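Long-range contact in IclR family transcriptional regulator (Brucella abortus, PDB 5WHM), which probably binds operator DNA through a helix-turn-helix domain and acts as a transcriptional repressor of the IclR type: residues Leu207-Val221 / Phe233-Leu247. Residues are numbered along the deposited sequence; the frame is centred on the assembly and turned at random.
Sequences LSIGEWHRDVNSVAV and FNCGGPSFQLPREKL. With ACY (acetic acid), chain J.
Strands 216-221 and 233-238 run antiparallel, their axes 4.6 Å apart at 169°, with paired backbone bonds joining N217 to G237, V219 to C235 and V221 to F233. At the non-hydrogen-bonded pair S218-G236 the CA atoms close to 3.7 Å, an approach open to G236 because it is glycine, since a CB there would clash with S218 CB. Past the last pair, S239 N donates to D215 O at 2.8 Å from well above the carbonyl plane.

N217 ties the strand to the turn that follows its partner: ND2 gives a nearly straight bond (167°) to L242 O at 2.9 Å, and this acceptor lies in the amide plane. With CG beside the backbone N (chi1 -62°), the amide is brought against S239 CB. L247 reaches back from the helix, its CD1 meeting N217 CB and I209 CD1 while CD2 touches V219 CG1 at 3.8 Å. The R244 chain bends at chi3, and I209 CG1 lies over one guanidinium face, offset toward the rim on the NH2 side, 3.5 Å above the plane; R244 NH1 also makes a salt bridge with E248.

On the sheet face bearing S218 and N234, N234 ND2 donates to the acetic acid O at 3.2 Å and also bonds Y131; the acetic acid, probably from the crystallisation liquor, is also hydrogen-bonded to S157 OG and V158 N of helix 157-165. The hairpin lies in the sheet of the GAF-like C-terminal domain between strands 206-209 and 118-125, with helix 244-265 packed on the N217, V219 and C235 face.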
loop_
_atom_site.group_PDB
_atom_site.type_symbol
_atom_site.label_atom_id
_atom_site.label_comp_id
_atom_site.label_asym_id
_atom_site.label_seq_id
_atom_site.Cartn_x
_atom_site.Cartn_y
_atom_site.Cartn_z
ATOM N N LEU C 207 -1.218 27.922 4.441
ATOM C CA LEU C 207 0.036 27.709 5.150
ATOM C C LEU C 207 -0.167 26.848 6.388
ATOM O O LEU C 207 -1.252 26.797 6.985
ATOM C CB LEU C 207 0.652 29.040 5.609
ATOM C CG LEU C 207 0.864 30.114 4.551
ATOM C CD1 LEU C 207 1.237 31.508 5.139
ATOM C CD2 LEU C 207 1.955 29.610 3.628
ATOM N N SER C 208 0.926 26.208 6.800
ATOM C CA SER C 208 1.064 25.700 8.165
ATOM C C SER C 208 2.451 26.103 8.644
ATOM O O SER C 208 3.433 25.422 8.340
ATOM C CB SER C 208 0.879 24.192 8.245
ATOM O OG SER C 208 1.049 23.795 9.598
ATOM N N ILE C 209 2.535 27.223 9.361
ATOM C CA ILE C 209 3.806 27.720 9.896
ATOM C C ILE C 209 3.985 27.099 11.280
ATOM O O ILE C 209 3.577 27.665 12.307
ATOM C CB ILE C 209 3.849 29.246 9.940
ATOM C CG1 ILE C 209 3.563 29.827 8.556
ATOM C CG2 ILE C 209 5.194 29.728 10.485
ATOM C CD1 ILE C 209 4.486 29.287 7.477
ATOM N N GLY C 210 4.616 25.925 11.307
ATOM C CA GLY C 210 4.860 25.197 12.546
ATOM C C GLY C 210 3.618 24.699 13.256
ATOM O O GLY C 210 3.671 24.424 14.459
ATOM N N GLU C 211 2.498 24.569 12.552
ATOM C CA GLU C 211 1.242 24.199 13.193
ATOM C C GLU C 211 0.923 22.711 13.048
ATOM O O GLU C 211 -0.113 22.253 13.544
ATOM C CB GLU C 211 0.109 25.060 12.636
ATOM C CG GLU C 211 0.292 26.541 12.965
ATOM C CD GLU C 211 -0.576 27.449 12.110
ATOM O OE1 GLU C 211 -0.133 27.862 10.994
ATOM O OE2 GLU C 211 -1.701 27.730 12.562
ATOM N N TRP C 212 1.789 21.952 12.385
ATOM C CA TRP C 212 1.754 20.503 12.451
ATOM C C TRP C 212 2.902 19.986 13.308
ATOM O O TRP C 212 2.660 19.367 14.346
ATOM C CB TRP C 212 1.796 19.887 11.046
ATOM C CG TRP C 212 2.115 18.400 11.098
ATOM C CD1 TRP C 212 1.379 17.415 11.700
ATOM C CD2 TRP C 212 3.273 17.763 10.561
ATOM N NE1 TRP C 212 2.004 16.202 11.552
ATOM C CE2 TRP C 212 3.174 16.389 10.866
ATOM C CE3 TRP C 212 4.387 18.223 9.843
ATOM C CZ2 TRP C 212 4.140 15.469 10.467
ATOM C CZ3 TRP C 212 5.341 17.310 9.452
ATOM C CH2 TRP C 212 5.215 15.946 9.763
ATOM N N HIS C 213 4.147 20.251 12.904
ATOM C CA HIS C 213 5.339 20.057 13.724
ATOM C C HIS C 213 6.029 21.402 13.896
ATOM O O HIS C 213 6.116 22.184 12.943
ATOM C CB HIS C 213 6.314 19.062 13.090
ATOM C CG HIS C 213 5.981 17.623 13.350
ATOM N ND1 HIS C 213 6.720 16.584 12.819
ATOM C CD2 HIS C 213 4.995 17.048 14.080
ATOM C CE1 HIS C 213 6.200 15.432 13.209
ATOM N NE2 HIS C 213 5.154 15.686 13.976
ATOM N N ARG C 214 6.554 21.645 15.104
ATOM C CA ARG C 214 6.981 22.988 15.504
ATOM C C ARG C 214 7.989 23.600 14.535
ATOM O O ARG C 214 7.917 24.798 14.238
ATOM C CB ARG C 214 7.563 22.953 16.921
ATOM C CG ARG C 214 6.525 22.914 18.051
ATOM C CD ARG C 214 7.205 22.713 19.410
ATOM N NE ARG C 214 6.299 22.838 20.555
ATOM C CZ ARG C 214 5.578 21.838 21.060
ATOM N NH1 ARG C 214 5.637 20.632 20.514
ATOM N NH2 ARG C 214 4.789 22.044 22.109
ATOM N N ASP C 215 8.938 22.805 14.031
ATOM C CA ASP C 215 10.015 23.328 13.194
ATOM C C ASP C 215 9.842 23.004 11.712
ATOM O O ASP C 215 10.824 23.007 10.964
ATOM C CB ASP C 215 11.366 22.813 13.681
ATOM C CG ASP C 215 11.650 23.200 15.115
ATOM O OD1 ASP C 215 11.805 24.407 15.406
ATOM O OD2 ASP C 215 11.691 22.285 15.958
ATOM N N VAL C 216 8.617 22.743 11.268
ATOM C CA VAL C 216 8.307 22.521 9.863
ATOM C C VAL C 216 7.343 23.618 9.411
ATOM O O VAL C 216 6.361 23.911 10.100
ATOM C CB VAL C 216 7.708 21.117 9.641
ATOM C CG1 VAL C 216 7.171 20.963 8.227
ATOM C CG2 VAL C 216 8.773 20.027 9.922
ATOM N N ASN C 217 7.640 24.245 8.274
ATOM C CA ASN C 217 6.717 25.168 7.624
ATOM C C ASN C 217 6.379 24.635 6.240
ATOM O O ASN C 217 7.211 23.999 5.589
ATOM C CB ASN C 217 7.296 26.556 7.459
ATOM C CG ASN C 217 7.618 27.217 8.772
ATOM O OD1 ASN C 217 7.138 26.814 9.828
ATOM N ND2 ASN C 217 8.423 28.265 8.709
ATOM N N SER C 218 5.173 24.948 5.772
ATOM C CA SER C 218 4.733 24.382 4.515
ATOM C C SER C 218 3.570 25.194 3.965
ATOM O O SER C 218 2.879 25.914 4.706
ATOM C CB SER C 218 4.342 22.902 4.737
ATOM O OG SER C 218 3.462 22.443 3.740
ATOM N N VAL C 219 3.406 25.126 2.648
ATOM C CA VAL C 219 2.329 25.832 1.951
ATOM C C VAL C 219 1.683 24.807 1.039
ATOM O O VAL C 219 2.369 23.928 0.518
ATOM C CB VAL C 219 2.855 27.039 1.137
ATOM C CG1 VAL C 219 3.912 26.602 0.120
ATOM C CG2 VAL C 219 1.719 27.812 0.436
ATOM N N ALA C 220 0.369 24.905 0.844
ATOM C CA ALA C 220 -0.327 23.899 0.038
ATOM C C ALA C 220 -1.371 24.563 -0.841
ATOM O O ALA C 220 -1.920 25.627 -0.498
ATOM C CB ALA C 220 -1.006 22.817 0.912
ATOM N N VAL C 221 -1.627 23.934 -1.984
ATOM C CA VAL C 221 -2.570 24.448 -2.982
ATOM C C VAL C 221 -3.430 23.286 -3.459
ATOM O O VAL C 221 -2.879 22.258 -3.894
ATOM C CB VAL C 221 -1.845 25.090 -4.174
ATOM C CG1 VAL C 221 -2.822 25.393 -5.305
ATOM C CG2 VAL C 221 -1.107 26.373 -3.741
ATOM N N PHE C 233 -1.381 19.752 -3.397
ATOM C CA PHE C 233 0.066 19.760 -3.548
ATOM C C PHE C 233 0.677 20.645 -2.482
ATOM O O PHE C 233 0.135 21.707 -2.167
ATOM C CB PHE C 233 0.452 20.219 -4.957
ATOM C CG PHE C 233 -0.098 19.318 -6.031
ATOM C CD1 PHE C 233 -1.418 19.471 -6.476
ATOM C CD2 PHE C 233 0.668 18.259 -6.535
ATOM C CE1 PHE C 233 -1.963 18.571 -7.438
ATOM C CE2 PHE C 233 0.150 17.385 -7.502
ATOM C CZ PHE C 233 -1.166 17.551 -7.970
ATOM N N ASN C 234 1.772 20.202 -1.874
ATOM C CA ASN C 234 2.398 21.061 -0.882
ATOM C C ASN C 234 3.895 21.147 -1.131
ATOM O O ASN C 234 4.476 20.439 -1.962
ATOM C CB ASN C 234 2.117 20.613 0.573
ATOM C CG ASN C 234 2.864 19.333 0.977
ATOM O OD1 ASN C 234 3.607 18.743 0.196
ATOM N ND2 ASN C 234 2.662 18.905 2.224
ATOM N N CYS C 235 4.511 22.066 -0.403
ATOM C CA CYS C 235 5.952 22.236 -0.447
ATOM C C CYS C 235 6.323 22.697 0.948
ATOM O O CYS C 235 5.767 23.688 1.436
ATOM C CB CYS C 235 6.350 23.252 -1.511
ATOM S SG CYS C 235 8.149 23.558 -1.561
ATOM N N GLY C 236 7.211 21.972 1.610
ATOM C CA GLY C 236 7.414 22.255 3.021
ATOM C C GLY C 236 8.764 21.728 3.435
ATOM O O GLY C 236 9.434 21.024 2.678
ATOM N N GLY C 237 9.170 22.094 4.646
ATOM C CA GLY C 237 10.453 21.674 5.151
ATOM C C GLY C 237 10.844 22.414 6.410
ATOM O O GLY C 237 10.013 23.034 7.075
ATOM N N PRO C 238 12.122 22.325 6.776
ATOM C CA PRO C 238 12.603 22.994 7.988
ATOM C C PRO C 238 12.267 24.479 7.985
ATOM O O PRO C 238 12.491 25.185 7.001
ATOM C CB PRO C 238 14.120 22.752 7.948
ATOM C CG PRO C 238 14.357 21.738 6.792
ATOM C CD PRO C 238 13.029 21.243 6.346
ATOM N N SER C 239 11.719 24.938 9.107
ATOM C CA SER C 239 11.238 26.307 9.204
ATOM C C SER C 239 12.357 27.314 8.994
ATOM O O SER C 239 12.119 28.386 8.430
ATOM C CB SER C 239 10.570 26.512 10.556
ATOM O OG SER C 239 11.461 26.140 11.585
ATOM N N PHE C 240 13.585 26.986 9.410
ATOM C CA PHE C 240 14.693 27.913 9.192
ATOM C C PHE C 240 15.002 28.073 7.705
ATOM O O PHE C 240 15.548 29.095 7.294
ATOM C CB PHE C 240 15.942 27.455 9.963
ATOM C CG PHE C 240 16.746 26.369 9.264
ATOM C CD1 PHE C 240 17.801 26.700 8.414
ATOM C CD2 PHE C 240 16.458 25.016 9.469
ATOM C CE1 PHE C 240 18.548 25.708 7.768
ATOM C CE2 PHE C 240 17.205 24.018 8.830
ATOM C CZ PHE C 240 18.243 24.366 7.978
ATOM N N GLN C 241 14.661 27.080 6.887
ATOM C CA GLN C 241 14.906 27.169 5.455
ATOM C C GLN C 241 13.765 27.837 4.702
ATOM O O GLN C 241 13.997 28.478 3.665
ATOM C CB GLN C 241 15.127 25.769 4.898
ATOM C CG GLN C 241 15.174 25.695 3.409
ATOM C CD GLN C 241 15.378 24.278 2.935
ATOM O OE1 GLN C 241 15.514 23.351 3.739
ATOM N NE2 GLN C 241 15.398 24.100 1.625
ATOM N N LEU C 242 12.541 27.714 5.214
ATOM C CA LEU C 242 11.329 28.188 4.542
ATOM C C LEU C 242 10.564 29.105 5.482
ATOM O O LEU C 242 9.537 28.715 6.043
ATOM C CB LEU C 242 10.439 27.020 4.108
ATOM C CG LEU C 242 11.010 26.059 3.064
ATOM C CD1 LEU C 242 10.116 24.837 2.928
ATOM C CD2 LEU C 242 11.135 26.769 1.725
ATOM N N PRO C 243 11.045 30.328 5.691
ATOM C CA PRO C 243 10.275 31.287 6.490
ATOM C C PRO C 243 8.935 31.605 5.844
ATOM O O PRO C 243 8.739 31.431 4.638
ATOM C CB PRO C 243 11.180 32.528 6.523
ATOM C CG PRO C 243 12.547 31.988 6.279
ATOM C CD PRO C 243 12.376 30.853 5.338
ATOM N N ARG C 244 8.011 32.113 6.673
ATOM C CA ARG C 244 6.704 32.554 6.182
ATOM C C ARG C 244 6.832 33.449 4.951
ATOM O O ARG C 244 6.139 33.243 3.944
ATOM C CB ARG C 244 5.958 33.285 7.307
ATOM C CG ARG C 244 4.810 34.177 6.832
ATOM C CD ARG C 244 4.119 34.889 7.996
ATOM N NE ARG C 244 3.448 33.963 8.916
ATOM C CZ ARG C 244 2.219 33.479 8.744
ATOM N NH1 ARG C 244 1.506 33.810 7.672
ATOM N NH2 ARG C 244 1.692 32.672 9.654
ATOM N N GLU C 245 7.751 34.415 4.996
ATOM C CA GLU C 245 7.905 35.359 3.890
ATOM C C GLU C 245 8.296 34.660 2.583
ATOM O O GLU C 245 7.766 34.986 1.511
ATOM C CB GLU C 245 8.935 36.422 4.260
ATOM C CG GLU C 245 9.361 37.264 3.070
ATOM C CD GLU C 245 10.151 38.496 3.480
ATOM O OE1 GLU C 245 10.420 38.648 4.694
ATOM O OE2 GLU C 245 10.500 39.294 2.584
ATOM N N LYS C 246 9.223 33.702 2.640
ATOM C CA LYS C 246 9.544 32.929 1.441
ATOM C C LYS C 246 8.330 32.146 0.927
ATOM O O LYS C 246 8.105 32.056 -0.288
ATOM C CB LYS C 246 10.707 31.982 1.734
ATOM C CG LYS C 246 11.311 31.338 0.496
ATOM C CD LYS C 246 12.605 30.600 0.841
ATOM C CE LYS C 246 13.496 30.400 -0.391
ATOM N NZ LYS C 246 13.719 31.665 -1.155
ATOM N N LEU C 247 7.539 31.560 1.824
ATOM C CA LEU C 247 6.380 30.805 1.363
ATOM C C LEU C 247 5.315 31.721 0.762
ATOM O O LEU C 247 4.714 31.377 -0.261
ATOM C CB LEU C 247 5.801 29.972 2.509
ATOM C CG LEU C 247 6.733 28.862 3.015
ATOM C CD1 LEU C 247 6.165 28.157 4.226
ATOM C CD2 LEU C 247 7.070 27.843 1.927
HETATM C C ACY J . 2.081 20.276 5.894
HETATM O O ACY J . 1.402 20.234 4.836
HETATM O OXT ACY J . 1.859 21.070 6.850
HETATM C CH3 ACY J . 3.229 19.314 6.033
#